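Local atomic coordinates of lasso peptide isopeptidase AtxE2 (Asticcacaulis excentricus, PDB entry 5TXE), a protein that hydrolyses the isopeptide bond of the lasso peptides astexin-2 and astexin-3, recognising their knotted shape and converting them to linear peptides. Residues T81-T93 and D98-F110. The protein carries 1 engineered substitution. Numbering follows the deposited sequence.
Sequences TNLNVFRMVVKAT and DAIDVDVGGEYLF
Arg87 presents the edge of its guanidinium to Asp101: NH1 lies 2.9 Å from OD1, which sits in the guanidinium plane and receives the proton on its syn lone pair. The two planes are turned 64° apart and Asp101 OD2 stays 3.8 Å from Arg87 NH1, consistent with a one-point salt bridge rather than a bidentate one. Arg87 CD lies 3.4 Å from both Asp101 OD1 and OD2, and the bend at chi3 beyond it turns the guanidinium to bring NH1 onto OD1. An alanine in place of Arg87 would probably leave the Asp101 carboxylate without its cross-strand charge partner and freer to turn. Val89 CG2 packs beside the same OD1. The Phe86 ring receives Gly106 O at its edge, 3.6 Å from CD2, while Tyr108 CA approaches CE2 obliquely. The Tyr108 ring meets Phe86 CZ through CD2 at 4.0 Å, and the Asn84 amide, inclined 41° to that ring, brings ND2 near the same CD2; Asn84 OD1 itself is bonded to Arg75. Two waters donate to Gly106 O, one also donating to Asn84 O, the other accepting from Phe86 N. On the face carrying Met88 and Val90, which pack on Leu141 of strand 140-147, Val102 CG1 lies 3.7 Å from Val90 CG2, and Val102 CG2 touches Met88 CG. Met88 O accepts a 2.7 Å bond from Val102 N and a weak one from Asp103 N: a classic beta bulge in an antiparallel hairpin (axes 4.6 Å apart, 151°). Strands 69-78, 83-92 and 100-104 are successive in one sheet, consistent with a beta-propeller blade of the prolyl oligopeptidase family.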
loop_
_atom_site.group_PDB
_atom_site.type_symbol
_atom_site.label_atom_id
_atom_site.label_comp_id
_atom_site.label_asym_id
_atom_site.label_seq_id
_atom_site.Cartn_x
_atom_site.Cartn_y
_atom_site.Cartn_z
ATOM N N THR A 81 -23.453 -2.947 -6.530
ATOM C CA THR A 81 -23.630 -4.231 -5.858
ATOM C C THR A 81 -22.779 -4.278 -4.631
ATOM O O THR A 81 -22.964 -5.164 -3.797
ATOM C CB THR A 81 -23.141 -5.443 -6.699
ATOM O OG1 THR A 81 -21.755 -5.206 -7.077
ATOM C CG2 THR A 81 -24.003 -5.614 -7.923
ATOM N N ASN A 82 -21.851 -3.336 -4.493
ATOM C CA ASN A 82 -20.952 -3.278 -3.319
ATOM C C ASN A 82 -20.097 -4.515 -3.189
ATOM O O ASN A 82 -19.933 -5.071 -2.132
ATOM C CB ASN A 82 -21.672 -2.978 -1.996
ATOM C CG ASN A 82 -20.677 -2.652 -0.882
ATOM O OD1 ASN A 82 -19.623 -2.072 -1.146
ATOM N ND2 ASN A 82 -20.975 -3.061 0.353
ATOM N N LEU A 83 -19.549 -4.923 -4.315
ATOM C CA LEU A 83 -18.719 -6.116 -4.430
ATOM C C LEU A 83 -17.621 -5.922 -5.431
ATOM O O LEU A 83 -17.826 -5.317 -6.486
ATOM C CB LEU A 83 -19.555 -7.303 -4.916
ATOM C CG LEU A 83 -20.475 -7.991 -3.900
ATOM C CD1 LEU A 83 -21.375 -9.036 -4.617
ATOM C CD2 LEU A 83 -19.740 -8.659 -2.748
ATOM N N ASN A 84 -16.433 -6.367 -5.055
ATOM C CA ASN A 84 -15.378 -6.622 -6.003
ATOM C C ASN A 84 -15.639 -7.887 -6.787
ATOM O O ASN A 84 -16.152 -8.865 -6.262
ATOM C CB ASN A 84 -14.060 -6.761 -5.267
ATOM C CG ASN A 84 -13.508 -5.401 -4.829
ATOM O OD1 ASN A 84 -12.975 -4.661 -5.639
ATOM N ND2 ASN A 84 -13.676 -5.070 -3.573
ATOM N N VAL A 85 -15.309 -7.830 -8.058
ATOM C CA VAL A 85 -15.357 -8.983 -8.933
ATOM C C VAL A 85 -13.913 -9.360 -9.312
ATOM O O VAL A 85 -13.183 -8.512 -9.815
ATOM C CB VAL A 85 -16.113 -8.633 -10.237
ATOM C CG1 VAL A 85 -16.159 -9.849 -11.156
ATOM C CG2 VAL A 85 -17.535 -8.207 -9.873
ATOM N N PHE A 86 -13.533 -10.586 -9.016
ATOM C CA PHE A 86 -12.198 -11.069 -9.336
ATOM C C PHE A 86 -12.209 -12.022 -10.540
ATOM O O PHE A 86 -13.110 -12.813 -10.684
ATOM C CB PHE A 86 -11.602 -11.787 -8.134
ATOM C CG PHE A 86 -11.368 -10.896 -6.960
ATOM C CD1 PHE A 86 -10.196 -10.173 -6.872
ATOM C CD2 PHE A 86 -12.312 -10.765 -5.967
ATOM C CE1 PHE A 86 -9.950 -9.349 -5.806
ATOM C CE2 PHE A 86 -12.067 -9.941 -4.890
ATOM C CZ PHE A 86 -10.886 -9.232 -4.822
ATOM N N ARG A 87 -11.174 -11.939 -11.379
ATOM C CA ARG A 87 -11.003 -12.835 -12.561
ATOM C C ARG A 87 -9.543 -13.294 -12.586
ATOM O O ARG A 87 -8.635 -12.461 -12.418
ATOM C CB ARG A 87 -11.181 -12.129 -13.912
ATOM C CG ARG A 87 -12.254 -11.136 -14.067
ATOM C CD ARG A 87 -12.330 -10.627 -15.486
ATOM N NE ARG A 87 -11.862 -9.257 -15.666
ATOM C CZ ARG A 87 -11.036 -8.891 -16.630
ATOM N NH1 ARG A 87 -10.522 -9.792 -17.482
ATOM N NH2 ARG A 87 -10.699 -7.626 -16.763
ATOM N N MET A 88 -9.327 -14.586 -12.788
ATOM C CA MET A 88 -7.998 -15.092 -13.090
ATOM C C MET A 88 -7.833 -15.093 -14.630
ATOM O O MET A 88 -8.637 -15.690 -15.371
ATOM C CB MET A 88 -7.840 -16.470 -12.477
ATOM C CG MET A 88 -6.447 -17.079 -12.570
ATOM S SD MET A 88 -5.063 -16.056 -11.938
ATOM C CE MET A 88 -5.488 -16.216 -10.214
ATOM N N VAL A 89 -6.829 -14.372 -15.102
ATOM C CA VAL A 89 -6.614 -14.109 -16.514
ATOM C C VAL A 89 -5.307 -14.730 -17.080
ATOM O O VAL A 89 -4.301 -14.779 -16.391
ATOM C CB VAL A 89 -6.571 -12.639 -16.775
ATOM C CG1 VAL A 89 -6.586 -12.363 -18.281
ATOM C CG2 VAL A 89 -7.806 -11.987 -16.152
ATOM N N VAL A 90 -5.365 -15.261 -18.299
ATOM C CA VAL A 90 -4.199 -15.805 -18.983
ATOM C C VAL A 90 -4.080 -15.060 -20.301
ATOM O O VAL A 90 -5.047 -14.854 -20.977
ATOM C CB VAL A 90 -4.348 -17.290 -19.229
ATOM C CG1 VAL A 90 -3.227 -17.787 -20.122
ATOM C CG2 VAL A 90 -4.310 -18.046 -17.912
ATOM N N LYS A 91 -2.893 -14.586 -20.614
ATOM C CA LYS A 91 -2.652 -13.767 -21.807
ATOM C C LYS A 91 -1.332 -14.217 -22.469
ATOM O O LYS A 91 -0.313 -14.374 -21.784
ATOM C CB LYS A 91 -2.542 -12.322 -21.393
ATOM C CG LYS A 91 -2.001 -11.395 -22.453
ATOM C CD LYS A 91 -2.980 -11.224 -23.588
ATOM C CE LYS A 91 -2.574 -9.995 -24.393
ATOM N NZ LYS A 91 -3.521 -9.708 -25.473
ATOM N N ALA A 92 -1.351 -14.442 -23.774
ATOM C CA ALA A 92 -0.117 -14.855 -24.496
ATOM C C ALA A 92 0.851 -13.705 -24.475
ATOM O O ALA A 92 0.468 -12.561 -24.749
ATOM C CB ALA A 92 -0.424 -15.246 -25.929
ATOM N N THR A 93 2.100 -13.993 -24.139
ATOM C CA THR A 93 3.082 -12.938 -24.055
ATOM C C THR A 93 3.465 -12.368 -25.414
ATOM O O THR A 93 3.998 -11.281 -25.462
ATOM C CB THR A 93 4.318 -13.379 -23.307
ATOM O OG1 THR A 93 4.847 -14.546 -23.938
ATOM C CG2 THR A 93 3.949 -13.739 -21.912
ATOM N N ASP A 98 -6.264 -12.398 -27.739
ATOM C CA ASP A 98 -6.922 -11.797 -26.587
ATOM C C ASP A 98 -6.650 -12.599 -25.311
ATOM O O ASP A 98 -6.487 -13.818 -25.351
ATOM C CB ASP A 98 -8.446 -11.738 -26.798
ATOM C CG ASP A 98 -8.864 -10.688 -27.816
ATOM O OD1 ASP A 98 -8.042 -9.831 -28.224
ATOM O OD2 ASP A 98 -10.039 -10.728 -28.196
ATOM N N ALA A 99 -6.640 -11.897 -24.181
ATOM C CA ALA A 99 -6.664 -12.528 -22.877
ATOM C C ALA A 99 -7.932 -13.333 -22.715
ATOM O O ALA A 99 -8.948 -12.996 -23.277
ATOM C CB ALA A 99 -6.634 -11.460 -21.801
ATOM N N ILE A 100 -7.850 -14.364 -21.900
ATOM C CA ILE A 100 -8.909 -15.278 -21.603
ATOM C C ILE A 100 -9.136 -15.246 -20.081
ATOM O O ILE A 100 -8.177 -15.363 -19.335
ATOM C CB ILE A 100 -8.470 -16.757 -21.913
ATOM C CG1 ILE A 100 -8.274 -17.003 -23.410
ATOM C CG2 ILE A 100 -9.484 -17.758 -21.381
ATOM C CD1 ILE A 100 -9.397 -16.439 -24.254
ATOM N N ASP A 101 -10.384 -15.183 -19.629
ATOM C CA ASP A 101 -10.705 -15.394 -18.213
ATOM C C ASP A 101 -10.759 -16.873 -17.959
ATOM O O ASP A 101 -11.580 -17.553 -18.543
ATOM C CB ASP A 101 -12.052 -14.751 -17.900
ATOM C CG ASP A 101 -12.005 -13.211 -17.989
ATOM O OD1 ASP A 101 -10.925 -12.613 -17.792
ATOM O OD2 ASP A 101 -13.061 -12.568 -18.234
ATOM N N VAL A 102 -9.917 -17.400 -17.088
ATOM C CA VAL A 102 -9.966 -18.822 -16.804
ATOM C C VAL A 102 -10.686 -19.165 -15.501
ATOM O O VAL A 102 -10.849 -20.355 -15.173
ATOM C CB VAL A 102 -8.549 -19.446 -16.773
ATOM C CG1 VAL A 102 -7.834 -19.200 -18.079
ATOM C CG2 VAL A 102 -7.685 -18.909 -15.639
ATOM N N ASP A 103 -11.038 -18.145 -14.715
ATOM C CA ASP A 103 -11.905 -18.289 -13.537
ATOM C C ASP A 103 -12.475 -16.909 -13.270
ATOM O O ASP A 103 -11.842 -15.906 -13.620
ATOM C CB ASP A 103 -11.132 -18.754 -12.288
ATOM C CG ASP A 103 -12.064 -19.031 -11.081
ATOM O OD1 ASP A 103 -13.265 -19.304 -11.323
ATOM O OD2 ASP A 103 -11.606 -18.999 -9.891
ATOM N N VAL A 104 -13.696 -16.857 -12.757
ATOM C CA VAL A 104 -14.319 -15.630 -12.362
ATOM C C VAL A 104 -14.938 -15.930 -11.016
ATOM O O VAL A 104 -15.540 -16.991 -10.819
ATOM C CB VAL A 104 -15.421 -15.187 -13.319
ATOM C CG1 VAL A 104 -16.136 -13.926 -12.781
ATOM C CG2 VAL A 104 -14.848 -14.873 -14.696
ATOM N N GLY A 105 -14.746 -15.041 -10.055
ATOM C CA GLY A 105 -15.382 -15.216 -8.727
ATOM C C GLY A 105 -14.427 -15.206 -7.545
ATOM O O GLY A 105 -13.201 -15.119 -7.676
ATOM N N GLY A 106 -15.021 -15.280 -6.369
ATOM C CA GLY A 106 -14.308 -15.244 -5.130
ATOM C C GLY A 106 -14.594 -13.961 -4.350
ATOM O O GLY A 106 -15.033 -12.957 -4.913
ATOM N N GLU A 107 -14.309 -14.051 -3.050
ATOM C CA GLU A 107 -14.441 -12.961 -2.119
ATOM C C GLU A 107 -13.103 -12.218 -1.947
ATOM O O GLU A 107 -12.026 -12.778 -2.201
ATOM C CB GLU A 107 -14.856 -13.505 -0.769
ATOM C CG GLU A 107 -16.301 -13.956 -0.668
ATOM C CD GLU A 107 -16.625 -14.654 0.662
ATOM O OE1 GLU A 107 -15.746 -15.145 1.376
ATOM O OE2 GLU A 107 -17.811 -14.763 1.018
ATOM N N TYR A 108 -13.181 -10.988 -1.438
ATOM C CA TYR A 108 -12.012 -10.174 -1.170
ATOM C C TYR A 108 -11.252 -10.843 -0.063
ATOM O O TYR A 108 -11.733 -10.970 1.026
ATOM C CB TYR A 108 -12.432 -8.763 -0.809
ATOM C CG TYR A 108 -11.369 -7.706 -0.712
ATOM C CD1 TYR A 108 -10.582 -7.607 0.421
ATOM C CD2 TYR A 108 -11.244 -6.737 -1.672
ATOM C CE1 TYR A 108 -9.668 -6.600 0.573
ATOM C CE2 TYR A 108 -10.298 -5.703 -1.544
ATOM C CZ TYR A 108 -9.506 -5.639 -0.430
ATOM O OH TYR A 108 -8.542 -4.653 -0.233
ATOM N N LEU A 109 -10.049 -11.301 -0.398
ATOM C CA LEU A 109 -9.202 -12.074 0.498
ATOM C C LEU A 109 -8.163 -11.149 1.148
ATOM O O LEU A 109 -7.284 -10.599 0.483
ATOM C CB LEU A 109 -8.537 -13.202 -0.279
ATOM C CG LEU A 109 -8.015 -14.397 0.489
ATOM C CD1 LEU A 109 -7.447 -15.426 -0.464
ATOM C CD2 LEU A 109 -6.949 -14.039 1.503
ATOM N N PHE A 110 -8.281 -10.953 2.450
ATOM C CA PHE A 110 -7.433 -9.997 3.116
ATOM C C PHE A 110 -5.982 -10.497 3.229
ATOM O O PHE A 110 -5.749 -11.652 3.526
ATOM C CB PHE A 110 -7.958 -9.696 4.510
ATOM C CG PHE A 110 -9.212 -8.886 4.504
ATOM C CD1 PHE A 110 -9.226 -7.603 4.000
ATOM C CD2 PHE A 110 -10.404 -9.419 5.015
ATOM C CE1 PHE A 110 -10.395 -6.840 3.955
ATOM C CE2 PHE A 110 -11.577 -8.674 4.982
ATOM C CZ PHE A 110 -11.561 -7.384 4.435
HETATM O O HOH W 1 -16.179 -10.520 -4.169
HETATM O O HOH W 2 -15.377 -12.089 -7.586
HETATM O O HOH W 3 -3.869 -14.595 -25.133
#